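Local coordinates for protein endo-arabinase (Bacteroides thetaiotaomicron, PDB 5C0P) that probably hydrolyses O-glycosidic bonds in L-arabinan breakdown, as a magnesium-binding member of glycoside hydrolase family 43, at residues A[160-165]-A[182-187]; A[189-194]-A[219-224]. One frame throughout, in Å; residues are numbered along the deposited sequence.

Contact 1: residues A[160-165]-A[182-187]; sequences DGEIYA and LFKASE
Asp160 OD1 is gripped from two residues: Ser186 N donates to it at 3.0 Å, and Asn202 ND2 gives it a second hydrogen bond. The other carboxylate oxygen, Asp160 OD2, accepts from Ser186 OG at 2.5 Å. Ser186 meets the syn lone pair of each oxygen, and this two-point hold fixes the rotation of the carboxylate, which is turned to Ser186 with CG roughly anti to the backbone N of Asp160 (chi1 -151°). These two bonds from Ser186 close one end of an antiparallel strand pair, 162-168 with 178-184, in one blade of the five-bladed beta-propeller of family 43. Backbone bonds continue the pairing: Ala185 N to Gly161 O, Leu182 N to Ile163 O, and Ile163 N to Phe183 O at 3.1 Å, nearly straight at 165°.

The side chains divide between the two faces of the sheet. On one face Glu162 and Lys184 run side by side, but Glu162 OE2 and Lys184 NZ, 4.3 Å apart, are beyond salt-bridge range. The other oxygen, Glu162 OE1, accepts from Tyr164 OH at 2.6 Å, the hydroxyl arriving from above the carboxylate plane, 46° out of it. The Glu162 side chain lies about 4 Å from a bound magnesium ion, which places this face at the metal region. The other face is apolar. Ile163 lies alongside Phe183 with CB over one face of the ring, and its CD1 touches Phe183 CZ at 3.7 Å. Across the pair, both methyls of Leu182 meet Ala165, whose CB is 3.9 Å from both Leu182 CD1 and Leu182 CD2.

Contact 2: residues A[189-194]-A[219-224]; sequences PWVGSI and MLWSSF
This is a mixed contact, mainly apolar with one direct backbone bond, in which the segment 189-194, for the most part a connection between blades of the five-bladed beta-propeller, lies against the end of strand 217-224. The direct bond between them is Gly192 N to Phe224 O, 2.9 Å long and almost straight at 175°. A water adds a second bridge, donating to Gly192 O and to Ser223 OG at 2.8 Å each; Ser223 OG is also hydrogen-bonded to Val203 O.

Trp190 carries much of the apolar part. Its CG sits between the backbone N and the carbonyl carbon (chi1 55°), and from there the six-membered ring reaches the strand: CH2 comes within 3.5 Å of Ser223 CB, and CZ2 lies over one face of Trp221, toward the rim. The two indole planes are inclined by 42°, an oblique pair. Val191 CG2 sits over one face of the Trp190 ring, toward its rim, and also meets Trp221 CH2 at 3.8 Å, so the valine branch touches both indoles. An alanine in place of Trp190 would probably open a gap beside Ser223 CB and deprive that Trp221 face of its CZ2 neighbour. At the far end Ile194 crosses Phe224 obliquely, its CG2 3.8 Å from Phe224 CB and its CD1 4.0 Å from Phe224 CE1.

The two contacts follow one another along the chain; their centres are 10 Å apart, and residues 182-187 join them by packing against strand 217-224 and, at Ala185, against the 189-194 segment. Phe183 CE1 meets Trp221 CE2 at 3.6 Å, and Leu182 CD1 reaches CE of the selenomethionine Met219 at 3.5 Å. Through these two pairs adjacent propeller blades share an apolar seam. Beside it, Ala185 O lies 3.4 Å from Val191 CG2. Both contacts approach the metal and active-site region: the Ile163 side chain is about 8 Å from that of Asp136, predicted to tune the catalytic glutamate, and Ser222 OG is hydrogen-bonded to the backbone N of the magnesium ligand His261.

Contact 1: residues A[160-165]-A[182-187]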
loop_
_atom_site.group_PDB
_atom_site.type_symbol
_atom_site.label_atom_id
_atom_site.label_comp_id
_atom_site.label_asym_id
_atom_site.label_seq_id
_atom_site.Cartn_x
_atom_site.Cartn_y
_atom_site.Cartn_z
ATOM N N ASP A 160 18.238 -6.210 6.206
ATOM C CA ASP A 160 18.017 -5.572 4.917
ATOM C C ASP A 160 16.576 -5.923 4.537
ATOM O O ASP A 160 16.278 -7.079 4.220
ATOM C CB ASP A 160 19.007 -6.123 3.878
ATOM C CG ASP A 160 19.340 -5.123 2.782
ATOM O OD1 ASP A 160 18.730 -4.029 2.750
ATOM O OD2 ASP A 160 20.222 -5.440 1.944
ATOM N N GLY A 161 15.682 -4.938 4.618
ATOM C CA GLY A 161 14.265 -5.149 4.363
ATOM C C GLY A 161 14.061 -5.756 2.992
ATOM O O GLY A 161 14.837 -5.482 2.076
ATOM N N GLU A 162 13.027 -6.584 2.858
ATOM C CA GLU A 162 12.799 -7.341 1.637
ATOM C C GLU A 162 11.413 -7.053 1.064
ATOM O O GLU A 162 10.468 -6.800 1.802
ATOM C CB GLU A 162 12.941 -8.836 1.933
ATOM C CG GLU A 162 14.377 -9.236 2.330
ATOM C CD GLU A 162 14.512 -10.667 2.829
ATOM O OE1 GLU A 162 13.492 -11.386 2.940
ATOM O OE2 GLU A 162 15.663 -11.077 3.117
ATOM N N ILE A 163 11.303 -7.093 -0.258
ATOM C CA ILE A 163 10.011 -7.002 -0.925
ATOM C C ILE A 163 9.812 -8.249 -1.791
ATOM O O ILE A 163 10.731 -8.671 -2.510
ATOM C CB ILE A 163 9.893 -5.702 -1.759
ATOM C CG1 ILE A 163 9.739 -4.517 -0.808
ATOM C CG2 ILE A 163 8.702 -5.774 -2.714
ATOM C CD1 ILE A 163 9.740 -3.147 -1.478
ATOM N N TYR A 164 8.617 -8.839 -1.685
ATOM C CA TYR A 164 8.265 -10.096 -2.365
ATOM C C TYR A 164 7.064 -9.940 -3.278
ATOM O O TYR A 164 6.204 -9.099 -3.031
ATOM C CB TYR A 164 7.911 -11.191 -1.356
ATOM C CG TYR A 164 9.098 -11.725 -0.611
ATOM C CD1 TYR A 164 9.572 -11.081 0.519
ATOM C CD2 TYR A 164 9.742 -12.882 -1.035
ATOM C CE1 TYR A 164 10.679 -11.562 1.193
ATOM C CE2 TYR A 164 10.853 -13.368 -0.367
ATOM C CZ TYR A 164 11.309 -12.708 0.752
ATOM O OH TYR A 164 12.412 -13.194 1.425
ATOM N N ALA A 165 7.003 -10.776 -4.312
ATOM C CA ALA A 165 5.788 -10.936 -5.105
ATOM C C ALA A 165 5.337 -12.395 -5.084
ATOM O O ALA A 165 6.158 -13.312 -4.968
ATOM C CB ALA A 165 6.010 -10.482 -6.534
ATOM N N LEU A 182 11.973 -9.959 -4.676
ATOM C CA LEU A 182 12.203 -8.992 -5.751
ATOM C C LEU A 182 13.512 -8.228 -5.573
ATOM O O LEU A 182 14.314 -8.118 -6.506
ATOM C CB LEU A 182 11.031 -8.012 -5.826
ATOM C CG LEU A 182 9.673 -8.674 -6.085
ATOM C CD1 LEU A 182 8.622 -7.622 -6.371
ATOM C CD2 LEU A 182 9.741 -9.661 -7.232
ATOM N N PHE A 183 13.717 -7.702 -4.371
ATOM C CA PHE A 183 14.947 -6.986 -4.039
ATOM C C PHE A 183 14.989 -6.696 -2.560
ATOM O O PHE A 183 13.976 -6.839 -1.866
ATOM C CB PHE A 183 15.097 -5.678 -4.841
ATOM C CG PHE A 183 13.961 -4.701 -4.675
ATOM C CD1 PHE A 183 13.931 -3.806 -3.609
ATOM C CD2 PHE A 183 12.950 -4.646 -5.617
ATOM C CE1 PHE A 183 12.893 -2.893 -3.477
ATOM C CE2 PHE A 183 11.914 -3.732 -5.500
ATOM C CZ PHE A 183 11.884 -2.858 -4.427
ATOM N N LYS A 184 16.171 -6.312 -2.093
ATOM C CA LYS A 184 16.355 -5.817 -0.742
ATOM C C LYS A 184 16.541 -4.309 -0.813
ATOM O O LYS A 184 17.033 -3.790 -1.811
ATOM C CB LYS A 184 17.571 -6.480 -0.107
ATOM C CG LYS A 184 17.472 -7.997 -0.070
ATOM C CD LYS A 184 18.687 -8.636 0.573
ATOM C CE LYS A 184 18.426 -10.121 0.813
ATOM N NZ LYS A 184 19.602 -10.802 1.429
ATOM N N ALA A 185 16.160 -3.613 0.251
ATOM C CA ALA A 185 16.169 -2.151 0.247
ATOM C C ALA A 185 17.541 -1.556 -0.077
ATOM O O ALA A 185 17.631 -0.504 -0.729
ATOM C CB ALA A 185 15.646 -1.604 1.570
ATOM N N SER A 186 18.609 -2.219 0.360
ATOM C CA SER A 186 19.960 -1.691 0.148
ATOM C C SER A 186 20.356 -1.597 -1.334
ATOM O O SER A 186 21.365 -0.969 -1.676
ATOM C CB SER A 186 20.992 -2.543 0.886
ATOM O OG SER A 186 21.118 -3.800 0.242
ATOM N N GLU A 187 19.577 -2.222 -2.214
ATOM C CA GLU A 187 19.866 -2.162 -3.645
ATOM C C GLU A 187 19.617 -0.769 -4.225
ATOM O O GLU A 187 20.143 -0.431 -5.290
ATOM C CB GLU A 187 19.054 -3.214 -4.393
ATOM C CG GLU A 187 19.418 -4.613 -3.950
ATOM C CD GLU A 187 18.681 -5.695 -4.697
ATOM O OE1 GLU A 187 18.499 -5.576 -5.937
ATOM O OE2 GLU A 187 18.303 -6.679 -4.031
#

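Contact 2: residues A[189-194]-A[219-224]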
loop_
_atom_site.group_PDB
_atom_site.type_symbol
_atom_site.label_atom_id
_atom_site.label_comp_id
_atom_site.label_asym_id
_atom_site.label_seq_id
_atom_site.Cartn_x
_atom_site.Cartn_y
_atom_site.Cartn_z
ATOM N N PRO A 189 20.361 3.046 -4.235
ATOM C CA PRO A 189 21.507 3.830 -3.763
ATOM C C PRO A 189 21.116 4.952 -2.803
ATOM O O PRO A 189 21.962 5.429 -2.054
ATOM C CB PRO A 189 22.074 4.445 -5.042
ATOM C CG PRO A 189 21.457 3.705 -6.162
ATOM C CD PRO A 189 20.181 3.126 -5.695
ATOM N N TRP A 190 19.856 5.372 -2.827
ATOM C CA TRP A 190 19.445 6.503 -1.997
ATOM C C TRP A 190 19.151 6.077 -0.564
ATOM O O TRP A 190 19.050 6.921 0.328
ATOM C CB TRP A 190 18.223 7.207 -2.592
ATOM C CG TRP A 190 17.048 6.297 -2.832
ATOM C CD1 TRP A 190 16.732 5.650 -3.997
ATOM C CD2 TRP A 190 16.021 5.939 -1.884
ATOM N NE1 TRP A 190 15.580 4.915 -3.832
ATOM C CE2 TRP A 190 15.123 5.076 -2.553
ATOM C CE3 TRP A 190 15.767 6.276 -0.551
ATOM C CZ2 TRP A 190 13.994 4.542 -1.926
ATOM C CZ3 TRP A 190 14.633 5.743 0.068
ATOM C CH2 TRP A 190 13.769 4.885 -0.619
ATOM N N VAL A 191 19.034 4.772 -0.347
ATOM C CA VAL A 191 18.608 4.248 0.951
ATOM C C VAL A 191 19.707 4.337 2.014
ATOM O O VAL A 191 20.865 4.002 1.759
ATOM C CB VAL A 191 18.123 2.788 0.818
ATOM C CG1 VAL A 191 17.966 2.135 2.193
ATOM C CG2 VAL A 191 16.816 2.736 0.052
ATOM N N GLY A 192 19.325 4.776 3.211
ATOM C CA GLY A 192 20.224 4.748 4.349
ATOM C C GLY A 192 19.626 3.922 5.468
ATOM O O GLY A 192 18.407 3.839 5.604
ATOM N N SER A 193 20.480 3.309 6.275
ATOM C CA SER A 193 19.997 2.504 7.390
ATOM C C SER A 193 19.483 3.353 8.539
ATOM O O SER A 193 19.939 4.483 8.757
ATOM C CB SER A 193 21.101 1.579 7.900
ATOM O OG SER A 193 21.597 0.749 6.861
ATOM N N ILE A 194 18.533 2.797 9.281
ATOM C CA ILE A 194 18.070 3.424 10.505
ATOM C C ILE A 194 18.262 2.458 11.663
ATOM O O ILE A 194 18.490 1.260 11.455
ATOM C CB ILE A 194 16.592 3.837 10.419
ATOM C CG1 ILE A 194 15.696 2.608 10.255
ATOM C CG2 ILE A 194 16.389 4.836 9.287
ATOM C CD1 ILE A 194 14.223 2.906 10.524
HETATM N N MSE A 219 7.646 0.186 -9.986
HETATM C CA MSE A 219 7.251 -0.032 -8.601
HETATM C C MSE A 219 7.614 1.171 -7.772
HETATM O O MSE A 219 8.732 1.685 -7.847
HETATM C CB MSE A 219 7.875 -1.278 -7.975
HETATM C CG MSE A 219 7.329 -1.530 -6.553
HETATM SE SE MSE A 219 8.277 -2.912 -5.677
HETATM C CE MSE A 219 7.476 -4.375 -6.667
ATOM N N LEU A 220 6.647 1.643 -7.000
ATOM C CA LEU A 220 6.927 2.615 -5.956
ATOM C C LEU A 220 7.055 1.874 -4.636
ATOM O O LEU A 220 6.402 0.845 -4.410
ATOM C CB LEU A 220 5.802 3.644 -5.857
ATOM C CG LEU A 220 5.561 4.468 -7.122
ATOM C CD1 LEU A 220 4.398 5.423 -6.881
ATOM C CD2 LEU A 220 6.810 5.234 -7.527
ATOM N N TRP A 221 7.911 2.388 -3.764
ATOM C CA TRP A 221 8.055 1.839 -2.424
ATOM C C TRP A 221 8.737 2.877 -1.555
ATOM O O TRP A 221 9.254 3.869 -2.067
ATOM C CB TRP A 221 8.840 0.518 -2.453
ATOM C CG TRP A 221 10.255 0.627 -2.944
ATOM C CD1 TRP A 221 10.672 0.819 -4.229
ATOM C CD2 TRP A 221 11.437 0.512 -2.149
ATOM N NE1 TRP A 221 12.052 0.848 -4.279
ATOM C CE2 TRP A 221 12.540 0.660 -3.012
ATOM C CE3 TRP A 221 11.664 0.304 -0.786
ATOM C CZ2 TRP A 221 13.863 0.608 -2.548
ATOM C CZ3 TRP A 221 12.973 0.254 -0.326
ATOM C CH2 TRP A 221 14.054 0.399 -1.207
ATOM N N SER A 222 8.737 2.661 -0.243
ATOM C CA SER A 222 9.311 3.649 0.665
ATOM C C SER A 222 10.384 3.109 1.595
ATOM O O SER A 222 10.359 1.944 2.005
ATOM C CB SER A 222 8.219 4.316 1.497
ATOM O OG SER A 222 7.488 5.238 0.709
ATOM N N SER A 223 11.315 3.999 1.929
ATOM C CA SER A 223 12.370 3.746 2.898
ATOM C C SER A 223 12.890 5.087 3.383
ATOM O O SER A 223 12.295 6.123 3.103
ATOM C CB SER A 223 13.495 2.912 2.270
ATOM O OG SER A 223 14.313 2.337 3.269
ATOM N N PHE A 224 14.000 5.074 4.113
ATOM C CA PHE A 224 14.611 6.312 4.593
ATOM C C PHE A 224 15.854 6.648 3.782
ATOM O O PHE A 224 16.594 5.752 3.385
ATOM C CB PHE A 224 14.918 6.200 6.090
ATOM C CG PHE A 224 13.687 6.122 6.933
ATOM C CD1 PHE A 224 13.071 4.900 7.179
ATOM C CD2 PHE A 224 13.099 7.281 7.421
ATOM C CE1 PHE A 224 11.906 4.836 7.935
ATOM C CE2 PHE A 224 11.940 7.223 8.180
ATOM C CZ PHE A 224 11.344 5.999 8.434
HETATM O O HOH W 1 15.971 2.492 5.559
#